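Local coordinates for protein endoglucanase A (Clostridium longisporum, PDB 6Q1I) that hydrolyses internal beta-1,4-glucosidic linkages in barley beta-glucan, lichenan and carboxymethylcellulose, and also attacks xylan, through its family 5 catalytic domain, at residues V23-G28 with K70-P75; T56-I61 with V100-A105. All blocks are in the same frame, centred on the assembly; numbering follows the deposited sequence. Where two conformers were deposited one is given.

Interaction 1: V23-G28 with K70-P75; sequences VGWNLG and KTIRIP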
loop_
_atom_site.group_PDB
_atom_site.type_symbol
_atom_site.label_atom_id
_atom_site.label_comp_id
_atom_site.label_asym_id
_atom_site.label_seq_id
_atom_site.Cartn_x
_atom_site.Cartn_y
_atom_site.Cartn_z
ATOM N N VAL A 23 -0.224 -4.295 -12.699
ATOM C CA VAL A 23 -1.274 -3.603 -11.961
ATOM C C VAL A 23 -1.726 -4.498 -10.817
ATOM O O VAL A 23 -1.813 -5.729 -10.952
ATOM C CB VAL A 23 -2.433 -3.157 -12.878
ATOM C CG1 VAL A 23 -3.158 -4.340 -13.538
ATOM C CG2 VAL A 23 -3.414 -2.297 -12.116
ATOM N N GLY A 24 -1.985 -3.875 -9.667
ATOM C CA GLY A 24 -2.269 -4.602 -8.449
ATOM C C GLY A 24 -3.568 -4.162 -7.797
ATOM O O GLY A 24 -4.243 -3.227 -8.246
ATOM N N TRP A 25 -3.880 -4.847 -6.700
ATOM C CA TRP A 25 -5.146 -4.689 -5.996
ATOM C C TRP A 25 -4.897 -4.799 -4.500
ATOM O O TRP A 25 -4.187 -5.704 -4.061
ATOM C CB TRP A 25 -6.094 -5.779 -6.498
ATOM C CG TRP A 25 -7.502 -5.770 -5.982
ATOM C CD1 TRP A 25 -8.564 -5.110 -6.519
ATOM C CD2 TRP A 25 -8.009 -6.500 -4.858
ATOM N NE1 TRP A 25 -9.707 -5.387 -5.802
ATOM C CE2 TRP A 25 -9.389 -6.231 -4.772
ATOM C CE3 TRP A 25 -7.430 -7.364 -3.922
ATOM C CZ2 TRP A 25 -10.195 -6.785 -3.782
ATOM C CZ3 TRP A 25 -8.239 -7.912 -2.937
ATOM C CH2 TRP A 25 -9.600 -7.618 -2.877
ATOM N N ASN A 26 -5.455 -3.856 -3.726
ATOM C CA ASN A 26 -5.374 -3.866 -2.267
ATOM C C ASN A 26 -6.594 -4.548 -1.669
ATOM O O ASN A 26 -7.728 -4.189 -2.005
ATOM C CB ASN A 26 -5.394 -2.444 -1.689
ATOM C CG ASN A 26 -4.057 -1.757 -1.705
ATOM O OD1 ASN A 26 -3.272 -1.897 -0.768
ATOM N ND2 ASN A 26 -3.818 -0.947 -2.730
ATOM N N LEU A 27 -6.358 -5.442 -0.706
ATOM C CA LEU A 27 -7.415 -6.002 0.145
ATOM C C LEU A 27 -7.718 -4.994 1.256
ATOM O O LEU A 27 -7.336 -5.159 2.417
ATOM C CB LEU A 27 -6.972 -7.347 0.704
ATOM C CG LEU A 27 -7.975 -8.131 1.540
ATOM C CD1 LEU A 27 -9.088 -8.669 0.669
ATOM C CD2 LEU A 27 -7.266 -9.249 2.264
ATOM N N GLY A 28 -8.427 -3.916 0.891
ATOM C CA GLY A 28 -8.567 -2.794 1.803
ATOM C C GLY A 28 -9.653 -2.972 2.859
ATOM O O GLY A 28 -10.635 -3.694 2.671
ATOM N N LYS A 70 -1.509 -8.656 -11.141
ATOM C CA LYS A 70 -0.329 -9.461 -10.851
ATOM C C LYS A 70 0.174 -9.318 -9.424
ATOM O O LYS A 70 1.035 -10.105 -9.010
ATOM C CB LYS A 70 0.797 -9.145 -11.846
ATOM C CG LYS A 70 0.556 -9.762 -13.229
ATOM C CD LYS A 70 1.733 -9.538 -14.163
ATOM C CE LYS A 70 2.928 -10.410 -13.797
ATOM N NZ LYS A 70 4.086 -10.179 -14.716
ATOM N N THR A 71 -0.325 -8.334 -8.683
ATOM C CA THR A 71 0.093 -8.052 -7.318
ATOM C C THR A 71 -1.135 -7.830 -6.451
ATOM O O THR A 71 -2.096 -7.181 -6.882
ATOM C CB THR A 71 0.951 -6.768 -7.301
ATOM O OG1 THR A 71 2.155 -6.986 -8.042
ATOM C CG2 THR A 71 1.340 -6.356 -5.892
ATOM N N ILE A 72 -1.097 -8.340 -5.220
ATOM C CA ILE A 72 -2.055 -7.959 -4.186
ATOM C C ILE A 72 -1.281 -7.376 -3.006
ATOM O O ILE A 72 -0.300 -7.971 -2.535
ATOM C CB ILE A 72 -2.968 -9.128 -3.761
ATOM C CG1 ILE A 72 -3.940 -9.438 -4.904
ATOM C CG2 ILE A 72 -3.709 -8.779 -2.478
ATOM C CD1 ILE A 72 -4.970 -10.501 -4.576
ATOM N N ARG A 73 -1.709 -6.207 -2.550
ATOM C CA ARG A 73 -1.230 -5.635 -1.298
ATOM C C ARG A 73 -2.205 -6.018 -0.195
ATOM O O ARG A 73 -3.426 -5.906 -0.373
ATOM C CB ARG A 73 -1.079 -4.120 -1.424
ATOM C CG ARG A 73 -0.565 -3.393 -0.186
ATOM C CD ARG A 73 -0.067 -2.039 -0.568
ATOM N NE ARG A 73 0.361 -1.107 0.478
ATOM C CZ ARG A 73 -0.394 -0.156 1.024
ATOM N NH1 ARG A 73 -1.696 -0.078 0.763
ATOM N NH2 ARG A 73 0.155 0.727 1.849
ATOM N N ILE A 74 -1.659 -6.555 0.891
ATOM C CA ILE A 74 -2.421 -6.975 2.067
ATOM C C ILE A 74 -2.115 -5.964 3.167
ATOM O O ILE A 74 -1.223 -6.190 4.003
ATOM C CB ILE A 74 -2.070 -8.413 2.487
ATOM C CG1 ILE A 74 -2.284 -9.375 1.314
ATOM C CG2 ILE A 74 -2.902 -8.843 3.704
ATOM C CD1 ILE A 74 -1.840 -10.798 1.597
ATOM N N PRO A 75 -2.809 -4.834 3.207
ATOM C CA PRO A 75 -2.561 -3.866 4.280
ATOM C C PRO A 75 -2.966 -4.495 5.607
ATOM O O PRO A 75 -4.033 -5.102 5.716
ATOM C CB PRO A 75 -3.437 -2.673 3.886
ATOM C CG PRO A 75 -4.565 -3.288 3.095
ATOM C CD PRO A 75 -3.922 -4.420 2.331
HETATM O O HOH W 1 -6.029 -6.582 4.428
#

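Interaction 2: T56-I61 with V100-A105; sequences TTKAMI and VDYCIA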
loop_
_atom_site.group_PDB
_atom_site.type_symbol
_atom_site.label_atom_id
_atom_site.label_comp_id
_atom_site.label_asym_id
_atom_site.label_seq_id
_atom_site.Cartn_x
_atom_site.Cartn_y
_atom_site.Cartn_z
ATOM N N THR A 56 -12.362 -12.936 4.385
ATOM C CA THR A 56 -11.722 -13.143 3.091
ATOM C C THR A 56 -11.647 -14.628 2.757
ATOM O O THR A 56 -11.311 -15.451 3.611
ATOM C CB THR A 56 -10.303 -12.558 3.120
ATOM O OG1 THR A 56 -10.339 -11.202 3.594
ATOM C CG2 THR A 56 -9.678 -12.560 1.740
ATOM N N THR A 57 -11.935 -14.967 1.500
ATOM C CA THR A 57 -11.831 -16.341 1.022
ATOM C C THR A 57 -10.844 -16.419 -0.140
ATOM O O THR A 57 -10.545 -15.423 -0.808
ATOM C CB THR A 57 -13.177 -16.870 0.533
ATOM O OG1 THR A 57 -13.547 -16.103 -0.603
ATOM C CG2 THR A 57 -14.239 -16.782 1.625
ATOM N N LYS A 58 -10.340 -17.624 -0.393
ATOM C CA LYS A 58 -9.458 -17.796 -1.537
ATOM C C LYS A 58 -10.184 -17.489 -2.840
ATOM O O LYS A 58 -9.570 -16.996 -3.793
ATOM C CB LYS A 58 -8.833 -19.191 -1.554
ATOM C CG LYS A 58 -7.737 -19.306 -2.609
ATOM C CD LYS A 58 -6.928 -20.579 -2.494
ATOM C CE LYS A 58 -5.822 -20.644 -3.541
ATOM N NZ LYS A 58 -6.349 -20.741 -4.926
ATOM N N ALA A 59 -11.490 -17.757 -2.902
ATOM C CA ALA A 59 -12.243 -17.460 -4.116
ATOM C C ALA A 59 -12.198 -15.975 -4.464
ATOM O O ALA A 59 -12.197 -15.621 -5.648
ATOM C CB ALA A 59 -13.687 -17.939 -3.969
ATOM N N MET A 60 -12.168 -15.091 -3.464
ATOM C CA MET A 60 -12.027 -13.668 -3.763
ATOM C C MET A 60 -10.675 -13.379 -4.398
ATOM O O MET A 60 -10.583 -12.637 -5.385
ATOM C CB MET A 60 -12.165 -12.847 -2.484
ATOM C CG MET A 60 -13.510 -12.932 -1.825
ATOM S SD MET A 60 -13.465 -12.201 -0.187
ATOM C CE MET A 60 -15.017 -12.774 0.485
ATOM N N ILE A 61 -9.617 -13.961 -3.837
ATOM C CA ILE A 61 -8.272 -13.778 -4.370
ATOM C C ILE A 61 -8.175 -14.346 -5.781
ATOM O O ILE A 61 -7.572 -13.734 -6.672
ATOM C CB ILE A 61 -7.250 -14.418 -3.410
ATOM C CG1 ILE A 61 -7.360 -13.802 -2.009
ATOM C CG2 ILE A 61 -5.833 -14.293 -3.974
ATOM C CD1 ILE A 61 -7.255 -12.290 -1.953
ATOM N N VAL A 100 -2.079 -14.357 3.090
ATOM C CA VAL A 100 -0.885 -14.296 2.250
ATOM C C VAL A 100 -0.772 -15.556 1.395
ATOM O O VAL A 100 -0.492 -15.486 0.193
ATOM C CB VAL A 100 0.367 -14.081 3.122
ATOM C CG1 VAL A 100 1.657 -14.340 2.308
ATOM C CG2 VAL A 100 0.382 -12.686 3.718
ATOM N N ASP A 101 -1.021 -16.727 1.994
ATOM C CA ASP A 101 -0.914 -17.983 1.250
ATOM C C ASP A 101 -1.932 -18.074 0.105
ATOM O O ASP A 101 -1.616 -18.631 -0.955
ATOM C CB ASP A 101 -1.054 -19.185 2.190
ATOM C CG ASP A 101 0.204 -19.454 3.021
ATOM O OD1 ASP A 101 1.308 -19.031 2.628
ATOM O OD2 ASP A 101 0.091 -20.117 4.071
ATOM N N TYR A 102 -3.160 -17.561 0.294
ATOM C CA TYR A 102 -4.108 -17.532 -0.822
ATOM C C TYR A 102 -3.461 -16.867 -2.031
ATOM O O TYR A 102 -3.591 -17.329 -3.165
ATOM C CB TYR A 102 -5.377 -16.734 -0.487
ATOM C CG TYR A 102 -6.276 -17.220 0.628
ATOM C CD1 TYR A 102 -6.267 -18.531 1.077
ATOM C CD2 TYR A 102 -7.158 -16.334 1.231
ATOM C CE1 TYR A 102 -7.114 -18.931 2.114
ATOM C CE2 TYR A 102 -7.992 -16.717 2.235
ATOM C CZ TYR A 102 -7.973 -18.004 2.683
ATOM O OH TYR A 102 -8.825 -18.327 3.712
ATOM N N CYS A 103 -2.790 -15.740 -1.787
ATOM C CA CYS A 103 -2.232 -14.918 -2.856
ATOM C C CYS A 103 -0.982 -15.546 -3.450
ATOM O O CYS A 103 -0.831 -15.604 -4.676
ATOM C CB CYS A 103 -1.900 -13.535 -2.296
ATOM S SG CYS A 103 -3.315 -12.610 -1.631
ATOM N N ILE A 104 -0.062 -16.007 -2.594
ATOM C CA ILE A 104 1.174 -16.616 -3.080
ATOM C C ILE A 104 0.860 -17.873 -3.874
ATOM O O ILE A 104 1.454 -18.121 -4.927
ATOM C CB ILE A 104 2.143 -16.904 -1.917
ATOM C CG1 ILE A 104 2.602 -15.608 -1.231
ATOM C CG2 ILE A 104 3.350 -17.732 -2.396
ATOM C CD1 ILE A 104 3.553 -14.745 -2.023
ATOM N N ALA A 105 -0.088 -18.682 -3.388
ATOM C CA ALA A 105 -0.513 -19.872 -4.118
ATOM C C ALA A 105 -1.000 -19.522 -5.518
ATOM O O ALA A 105 -0.787 -20.291 -6.463
ATOM C CB ALA A 105 -1.629 -20.585 -3.344
HETATM O O HOH W 2 -11.042 -17.884 4.991
#

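Interaction 1: V23-G28 with K70-P75
Arg-73 lies alongside Asn-26 on one face of a parallel pair of strands. Thr-71 O receives Trp-25 N, Arg-73 N gives to Trp-25 O, and Leu-27 N gives to Arg-73 O. The Lys-70 N to Val-23 O bond, 2.9 Å, precedes this ladder. The two strand axes run at 26° to each other, and at their C-terminal ends water 1 links Leu-27 O to Pro-75 O.

Arg-73 CB lies 3.2 Å from Asn-26 OD1. CG is anti to the backbone N (chi1 -179°), and the chain then runs extended to NE. CG and CD therefore pass along the same amide oxygen, with Arg-73 CG 3.1 Å from Asn-26 OD1. NE and CZ go by at longer range. Arg-73 NH1 then turns back and gives a hydrogen bond to Asn-26 OD1, 2.9 Å and nearly straight. The oxygen lies at the guanidinium edge, in its plane, but the amide stands at 90° to that plane. NH1 also bonds Gln-284 OE1, and NH2 makes a salt bridge with Glu-156 and a hydrogen bond to Asn-159. The guanidinium is thus fixed in rotation. Gln-284 stands where the nucleophile is assigned by similarity, and Gln-160 where the proton donor is; both residues are changed in this structure. Asn-26 ND2 bonds Gly-283 O and Trp-316 O, so Asn-26 probably acts as a second-shell residue that positions Arg-73 beside the nucleophile site.

On the other face, Trp-25 CE3 meets Ile-72 CD1 at 4.0 Å. Trp-25 NE1 bonds Asp-318.

The two strands are neighbours in the eight-stranded parallel barrel of a TIM-barrel domain. Strand 314-318 pairs with the far side of 23-27, and strand 109-113 flanks 71-74. Arg-73 and Asn-26 point into the barrel, while Ile-72 and Ile-74 face helix 90-105.

Interaction 2: T56-I61 with V100-A105
Tyr-102 lays its ring against the start of the helix that begins at Lys-58. The first kind of contact is over the ring face. Lys-58 CB sits 4.0 Å from the ring centroid and 20° off its normal, a CH-pi contact. Lys-58 N lies over the same ring, 3.6 Å from Tyr-102 CE2 and offset toward the rim. Tyr-102 CG is anti to the carbonyl carbon (chi1 -63°), which carries the ring across to the first turn of helix 58-67. The lysine chain crosses the ring obliquely, then bends at its last torsion, and CE comes near Ala-105 CB. Its NZ reaches salt bridges with Asp-62 and Asp-106, so the charged end is held between the two helices.

Apolar packing comes next. Ile-61 CG1 meets Tyr-102 CB at 3.9 Å, the two side chains crossing at about a right angle. The other branch, CG2 of Ile-61, touches Cys-103 SG at 3.8 Å.

The polar contacts lie at the ring edge. Water 2 donates to Thr-56 O (2.8 Å) and is hydrogen-bonded to Tyr-102 OH (2.6 Å), in the plane of the ring. Arg-95 NH2 also bonds Thr-56 O.

The last group lies within 56-61. Thr-57 is the N-cap, and its OG1 accepts a weak bond from Met-60 N (3.3 Å). The sulfur of Met-60 takes a weak bond from Thr-57 N, which completes the capping box.

This contact joins two helices on the outside of the barrel, away from the active site. Helix 58-67 leads into strand 71-74, and helix 90-105 follows that strand. Ile-61 and Cys-103 both rest on Ile-72, and Cys-103 also reaches Ile-74 and Val-110.

Overall arrangement
The centres of the two contacts lie about 11 Å apart, and their segments alternate along the chain: 23-28, 56-61, 70-75, 100-105. This is the repeating order of a TIM barrel, with strand 23-27, helix 58-67, strand 71-74 and helix 90-105 in turn. Interaction 1 is in the barrel wall, about 7 Å from the chain centre, and interaction 2 is in the outer helical layer, at about 17 Å. They touch directly. Leu-27 CD2 meets Thr-56 OG1 at 3.9 Å, and Ile-74 CD1 meets Val-100 CG2 at 3.6 Å. Strand 71-74 thus faces the active site on one side and the helices on the other.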